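Local coordinates for protein lipase (Acinetobacter baumannii, PDB 4OPM) that probably hydrolyses the ester bonds of triacylglycerols and related lipids, as a lipase of the alpha/beta-hydrolase fold, at residues P45-I50 with T69-I74; P113-G118 with T137-L142. One frame throughout, in Å; residues are numbered along the deposited sequence.

Contact 1 of 2, residues P45-I50 with T69-I74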
loop_
_atom_site.group_PDB
_atom_site.type_symbol
_atom_site.label_atom_id
_atom_site.label_comp_id
_atom_site.label_asym_id
_atom_site.label_seq_id
_atom_site.Cartn_x
_atom_site.Cartn_y
_atom_site.Cartn_z
ATOM N N PRO A 45 5.052 -18.011 7.795
ATOM C CA PRO A 45 5.732 -17.226 6.740
ATOM C C PRO A 45 5.456 -15.725 6.875
ATOM O O PRO A 45 4.333 -15.320 7.211
ATOM C CB PRO A 45 5.146 -17.793 5.438
ATOM C CG PRO A 45 4.571 -19.124 5.814
ATOM C CD PRO A 45 4.063 -18.940 7.212
ATOM N N THR A 46 6.499 -14.911 6.661
ATOM C CA THR A 46 6.409 -13.463 6.799
ATOM C C THR A 46 5.723 -12.817 5.600
ATOM O O THR A 46 6.024 -13.151 4.448
ATOM C CB THR A 46 7.800 -12.852 7.019
ATOM O OG1 THR A 46 8.374 -13.453 8.175
ATOM C CG2 THR A 46 7.761 -11.334 7.209
ATOM N N LEU A 47 4.814 -11.870 5.912
ATOM C CA LEU A 47 4.083 -11.050 4.922
ATOM C C LEU A 47 4.308 -9.587 5.225
ATOM O O LEU A 47 3.995 -9.121 6.327
ATOM C CB LEU A 47 2.545 -11.284 4.820
ATOM C CG LEU A 47 1.901 -12.658 4.857
ATOM C CD1 LEU A 47 0.389 -12.525 4.754
ATOM C CD2 LEU A 47 2.377 -13.536 3.746
ATOM N N LEU A 48 4.838 -8.848 4.243
ATOM C CA LEU A 48 5.064 -7.411 4.374
ATOM C C LEU A 48 4.006 -6.688 3.545
ATOM O O LEU A 48 3.938 -6.907 2.332
ATOM C CB LEU A 48 6.495 -7.027 3.937
ATOM C CG LEU A 48 6.857 -5.529 3.960
ATOM C CD1 LEU A 48 6.885 -4.982 5.386
ATOM C CD2 LEU A 48 8.202 -5.279 3.256
ATOM N N LEU A 49 3.172 -5.853 4.202
ATOM C CA LEU A 49 2.080 -5.130 3.537
ATOM C C LEU A 49 2.408 -3.667 3.471
ATOM O O LEU A 49 2.668 -3.054 4.511
ATOM C CB LEU A 49 0.721 -5.358 4.241
ATOM C CG LEU A 49 0.336 -6.799 4.552
ATOM C CD1 LEU A 49 -1.006 -6.860 5.265
ATOM C CD2 LEU A 49 0.290 -7.630 3.293
ATOM N N ILE A 50 2.440 -3.111 2.233
ATOM C CA ILE A 50 2.861 -1.720 1.991
ATOM C C ILE A 50 1.700 -0.858 1.496
ATOM O O ILE A 50 1.181 -1.099 0.408
ATOM C CB ILE A 50 4.046 -1.667 0.976
ATOM C CG1 ILE A 50 5.127 -2.729 1.281
ATOM C CG2 ILE A 50 4.649 -0.246 0.901
ATOM C CD1 ILE A 50 6.152 -2.916 0.160
ATOM N N THR A 69 -3.776 -15.222 11.397
ATOM C CA THR A 69 -3.889 -16.546 12.021
ATOM C C THR A 69 -2.781 -17.454 11.467
ATOM O O THR A 69 -2.054 -18.069 12.251
ATOM C CB THR A 69 -5.289 -17.158 11.839
ATOM O OG1 THR A 69 -6.256 -16.321 12.473
ATOM C CG2 THR A 69 -5.399 -18.571 12.424
ATOM N N ASN A 70 -2.616 -17.489 10.132
ATOM C CA ASN A 70 -1.666 -18.392 9.495
ATOM C C ASN A 70 -0.387 -17.731 8.963
ATOM O O ASN A 70 0.478 -18.437 8.434
ATOM C CB ASN A 70 -2.369 -19.163 8.382
ATOM C CG ASN A 70 -3.410 -20.085 8.941
ATOM O OD1 ASN A 70 -3.181 -20.792 9.921
ATOM N ND2 ASN A 70 -4.607 -20.022 8.406
ATOM N N TYR A 71 -0.241 -16.399 9.113
ATOM C CA TYR A 71 0.958 -15.707 8.645
ATOM C C TYR A 71 1.512 -14.736 9.676
ATOM O O TYR A 71 0.810 -14.365 10.615
ATOM C CB TYR A 71 0.681 -14.970 7.317
ATOM C CG TYR A 71 0.346 -15.936 6.202
ATOM C CD1 TYR A 71 1.355 -16.600 5.505
ATOM C CD2 TYR A 71 -0.973 -16.282 5.925
ATOM C CE1 TYR A 71 1.059 -17.564 4.544
ATOM C CE2 TYR A 71 -1.282 -17.242 4.955
ATOM C CZ TYR A 71 -0.258 -17.884 4.278
ATOM O OH TYR A 71 -0.520 -18.849 3.339
ATOM N N HIS A 72 2.796 -14.369 9.515
ATOM C CA HIS A 72 3.482 -13.377 10.347
ATOM C C HIS A 72 3.413 -12.055 9.569
ATOM O O HIS A 72 4.164 -11.843 8.619
ATOM C CB HIS A 72 4.918 -13.795 10.676
ATOM C CG HIS A 72 5.636 -12.808 11.545
ATOM N ND1 HIS A 72 6.973 -12.521 11.357
ATOM C CD2 HIS A 72 5.173 -12.070 12.585
ATOM C CE1 HIS A 72 7.288 -11.636 12.290
ATOM N NE2 HIS A 72 6.239 -11.339 13.058
ATOM N N VAL A 73 2.502 -11.183 9.971
ATOM C CA VAL A 73 2.181 -9.972 9.219
ATOM C C VAL A 73 2.919 -8.752 9.775
ATOM O O VAL A 73 2.879 -8.498 10.977
ATOM C CB VAL A 73 0.633 -9.776 9.192
ATOM C CG1 VAL A 73 0.237 -8.533 8.404
ATOM C CG2 VAL A 73 -0.074 -11.013 8.630
ATOM N N ILE A 74 3.569 -7.988 8.874
ATOM C CA ILE A 74 4.300 -6.753 9.213
ATOM C C ILE A 74 3.750 -5.626 8.342
ATOM O O ILE A 74 3.719 -5.757 7.116
ATOM C CB ILE A 74 5.832 -6.930 9.040
ATOM C CG1 ILE A 74 6.383 -8.055 9.961
ATOM C CG2 ILE A 74 6.595 -5.587 9.239
ATOM C CD1 ILE A 74 6.433 -7.697 11.485
HETATM O O HOH W 1 8.028 -15.178 10.329
#

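Contact 2 of 2, residues P113-G118 with T137-L142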
loop_
_atom_site.group_PDB
_atom_site.type_symbol
_atom_site.label_atom_id
_atom_site.label_comp_id
_atom_site.label_asym_id
_atom_site.label_seq_id
_atom_site.Cartn_x
_atom_site.Cartn_y
_atom_site.Cartn_z
ATOM N N PRO A 113 13.339 -15.200 2.214
ATOM C CA PRO A 113 12.405 -14.576 1.271
ATOM C C PRO A 113 11.078 -14.283 1.965
ATOM O O PRO A 113 10.562 -15.115 2.718
ATOM C CB PRO A 113 12.268 -15.618 0.149
ATOM C CG PRO A 113 13.259 -16.694 0.463
ATOM C CD PRO A 113 13.486 -16.639 1.931
ATOM N N ILE A 114 10.546 -13.079 1.734
ATOM C CA ILE A 114 9.286 -12.694 2.354
ATOM C C ILE A 114 8.241 -12.376 1.284
ATOM O O ILE A 114 8.575 -11.936 0.182
ATOM C CB ILE A 114 9.447 -11.535 3.383
ATOM C CG1 ILE A 114 9.774 -10.176 2.711
ATOM C CG2 ILE A 114 10.445 -11.913 4.503
ATOM C CD1 ILE A 114 9.704 -8.948 3.643
ATOM N N HIS A 115 6.973 -12.652 1.617
ATOM C CA HIS A 115 5.850 -12.360 0.739
ATOM C C HIS A 115 5.605 -10.862 0.833
ATOM O O HIS A 115 5.565 -10.325 1.945
ATOM C CB HIS A 115 4.614 -13.131 1.180
ATOM C CG HIS A 115 4.735 -14.614 1.078
ATOM N ND1 HIS A 115 4.622 -15.261 -0.135
ATOM C CD2 HIS A 115 4.857 -15.536 2.064
ATOM C CE1 HIS A 115 4.715 -16.554 0.140
ATOM N NE2 HIS A 115 4.843 -16.767 1.455
ATOM N N ILE A 116 5.478 -10.174 -0.298
ATOM C CA ILE A 116 5.274 -8.727 -0.262
ATOM C C ILE A 116 3.997 -8.344 -0.997
ATOM O O ILE A 116 3.722 -8.869 -2.065
ATOM C CB ILE A 116 6.513 -7.961 -0.814
ATOM C CG1 ILE A 116 7.795 -8.353 -0.027
ATOM C CG2 ILE A 116 6.291 -6.449 -0.739
ATOM C CD1 ILE A 116 9.041 -8.128 -0.742
ATOM N N ALA A 117 3.218 -7.421 -0.408
ATOM C CA ALA A 117 1.990 -6.910 -1.022
ATOM C C ALA A 117 2.034 -5.403 -1.000
ATOM O O ALA A 117 2.481 -4.808 -0.018
ATOM C CB ALA A 117 0.751 -7.420 -0.300
ATOM N N GLY A 118 1.594 -4.796 -2.083
ATOM C CA GLY A 118 1.605 -3.344 -2.190
ATOM C C GLY A 118 0.348 -2.794 -2.817
ATOM O O GLY A 118 -0.114 -3.301 -3.842
ATOM N N THR A 137 12.689 -11.742 -1.897
ATOM C CA THR A 137 11.280 -11.621 -2.283
ATOM C C THR A 137 10.713 -13.005 -2.669
ATOM O O THR A 137 11.100 -13.575 -3.692
ATOM C CB THR A 137 11.153 -10.579 -3.426
ATOM O OG1 THR A 137 11.832 -9.362 -3.051
ATOM C CG2 THR A 137 9.689 -10.300 -3.809
ATOM N N LYS A 138 9.786 -13.527 -1.856
ATOM C CA LYS A 138 9.167 -14.843 -2.076
ATOM C C LYS A 138 7.993 -14.751 -3.047
ATOM O O LYS A 138 7.739 -15.697 -3.787
ATOM C CB LYS A 138 8.700 -15.439 -0.741
ATOM C CG LYS A 138 8.478 -16.950 -0.775
ATOM C CD LYS A 138 8.204 -17.479 0.617
ATOM C CE LYS A 138 8.406 -18.964 0.710
ATOM N NZ LYS A 138 8.372 -19.424 2.124
ATOM N N SER A 139 7.248 -13.641 -2.996
ATOM C CA SER A 139 6.088 -13.424 -3.866
ATOM C C SER A 139 5.735 -11.964 -3.859
ATOM O O SER A 139 6.142 -11.224 -2.954
ATOM C CB SER A 139 4.884 -14.261 -3.410
ATOM O OG SER A 139 4.240 -13.689 -2.280
ATOM N N LEU A 140 4.949 -11.562 -4.857
ATOM C CA LEU A 140 4.505 -10.186 -5.009
ATOM C C LEU A 140 2.988 -10.139 -5.218
ATOM O O LEU A 140 2.453 -10.905 -6.019
ATOM C CB LEU A 140 5.245 -9.593 -6.214
ATOM C CG LEU A 140 5.478 -8.086 -6.278
ATOM C CD1 LEU A 140 6.382 -7.600 -5.122
ATOM C CD2 LEU A 140 6.153 -7.725 -7.592
ATOM N N PHE A 141 2.301 -9.248 -4.497
ATOM C CA PHE A 141 0.864 -9.087 -4.659
ATOM C C PHE A 141 0.636 -7.619 -4.954
ATOM O O PHE A 141 0.928 -6.766 -4.116
ATOM C CB PHE A 141 0.074 -9.582 -3.437
ATOM C CG PHE A 141 -1.431 -9.401 -3.491
ATOM C CD1 PHE A 141 -2.116 -9.432 -4.707
ATOM C CD2 PHE A 141 -2.172 -9.252 -2.320
ATOM C CE1 PHE A 141 -3.507 -9.279 -4.750
ATOM C CE2 PHE A 141 -3.562 -9.127 -2.361
ATOM C CZ PHE A 141 -4.224 -9.146 -3.572
ATOM N N LEU A 142 0.215 -7.322 -6.180
ATOM C CA LEU A 142 0.025 -5.951 -6.624
ATOM C C LEU A 142 -1.449 -5.612 -6.678
ATOM O O LEU A 142 -2.191 -6.186 -7.469
ATOM C CB LEU A 142 0.683 -5.736 -7.995
ATOM C CG LEU A 142 2.203 -6.024 -8.080
ATOM C CD1 LEU A 142 2.710 -5.944 -9.526
ATOM C CD2 LEU A 142 3.007 -5.074 -7.172
HETATM O O HOH W 2 10.787 -18.500 3.339
HETATM O O HOH W 3 2.631 -11.543 -1.739
#

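Contact 1 of 2, residues P45-I50 with T69-I74
Pro-45, Leu-47 and Leu-49 trade backbone hydrogen bonds with His-72 and Ile-74, which makes 46-50 and 72-74 parallel neighbours in the sheet. His-72 N binds Pro-45 O at 2.9 Å, Leu-47 N returns to His-72 O at 2.8 Å, Ile-74 N donates to Leu-47 O, and Leu-49 N closes the ladder on Ile-74 O. The first N-H comes from above the Pro-45 carbonyl plane, whereas Ile-74 N meets Leu-47 O almost head-on, with a C=O...N angle of 174°.

Apolar packing fills the face of Leu-47, Leu-49 and Val-73. In the conformer described, one of two modelled, Leu-47 CD1 lies 3.6 Å from Tyr-71 CB while CD2 approaches Tyr-71 CD1. Pro-45 brings its ring carbons from the other side of the ring plane, near the CD1 and CE1 atoms, CG being 4.0 Å from Tyr-71 CE1. Farther along, Leu-49 CD1 touches Val-73 CG1 at 3.8 Å. Leu-292 of helix 281-298 packs on both Leu-47 and Tyr-71.

On the other face Thr-46 runs side by side with His-72, whose CG is anti to the backbone N (chi1 -179°). Their polar atoms are joined by a water, which accepts from Thr-46 OG1 at 2.8 Å and lies 3.0 Å from His-72 ND1. His-72 NE2 bonds to Glu-38, so both ring nitrogens have partners, which would help to fix the ring's rotation and probably favours a proton on NE2.

Contact 2 of 2, residues P113-G118 with T137-L142
This pair belongs to the beta-alpha-beta unit in which helix 121-132 carries the chain from strand 114-119 to its parallel neighbour, 137-143. Lys-138 N binds Ile-114 O at 2.9 Å from well above the carbonyl plane, where the second strand turns a corner. Beyond it Ile-116 N bonds to Ser-139 O, Phe-141 N to Ile-116 O, and Gly-118 N to Phe-141 O, the last nearly straight at the oxygen (179°).

His-115 is held from several directions. Ser-139 OG and His-115 ND1 share a hydrogen bond of 2.7 Å at the ring edge; chi1 of 77° sets that hydroxyl between the serine's own N and carbonyl carbon. The same OG meets a water at 2.7 Å that donates to Ile-116 O, so Ile-116 O receives both this water and Phe-141 N. Over one ring face passes the extended chain of Lys-138, its CD 3.9 Å from the ring centroid in a CH-pi contact. Glu-296 completes the group, its carboxylate forming a salt bridge with Lys-138 NZ and a hydrogen bond with His-115 NE2; the carboxylate would tend to favour a proton on that nitrogen.

Apolar contacts flank the ladder: Ile-116 CD1 touches Thr-137 CG2 at 3.8 Å on one face, and Ala-117 CB meets Phe-141 CB at 3.9 Å on the other. Gly-118 begins a GxSxG sequence, consistent with the strand-to-helix nucleophile elbow of alpha/beta hydrolases, in which Ser-120 would be the nucleophile.

Contact 1 and contact 2 are adjoining parts of one sheet, their centres about 10 Å apart, with 46-50 and 114-119 as the neighbouring strands. Probable hydrogen bonds join them at 2.8 Å each, Leu-48 N to His-115 O and Ile-50 N to Ala-117 O. Packing continues across the seam, Leu-49 CD2 lying 3.6 Å from Ala-117 CB. Helix 281-298 lies along this shared face, its Glu-296, which meets His-115 and Lys-138 of contact 2, also touching Pro-45 of contact 1. Contact 2 leads directly to the probable nucleophile elbow, where Ser-120 may form a triad with His-274 and Asp-245; Leu-49 of contact 1 lies near that elbow without touching it.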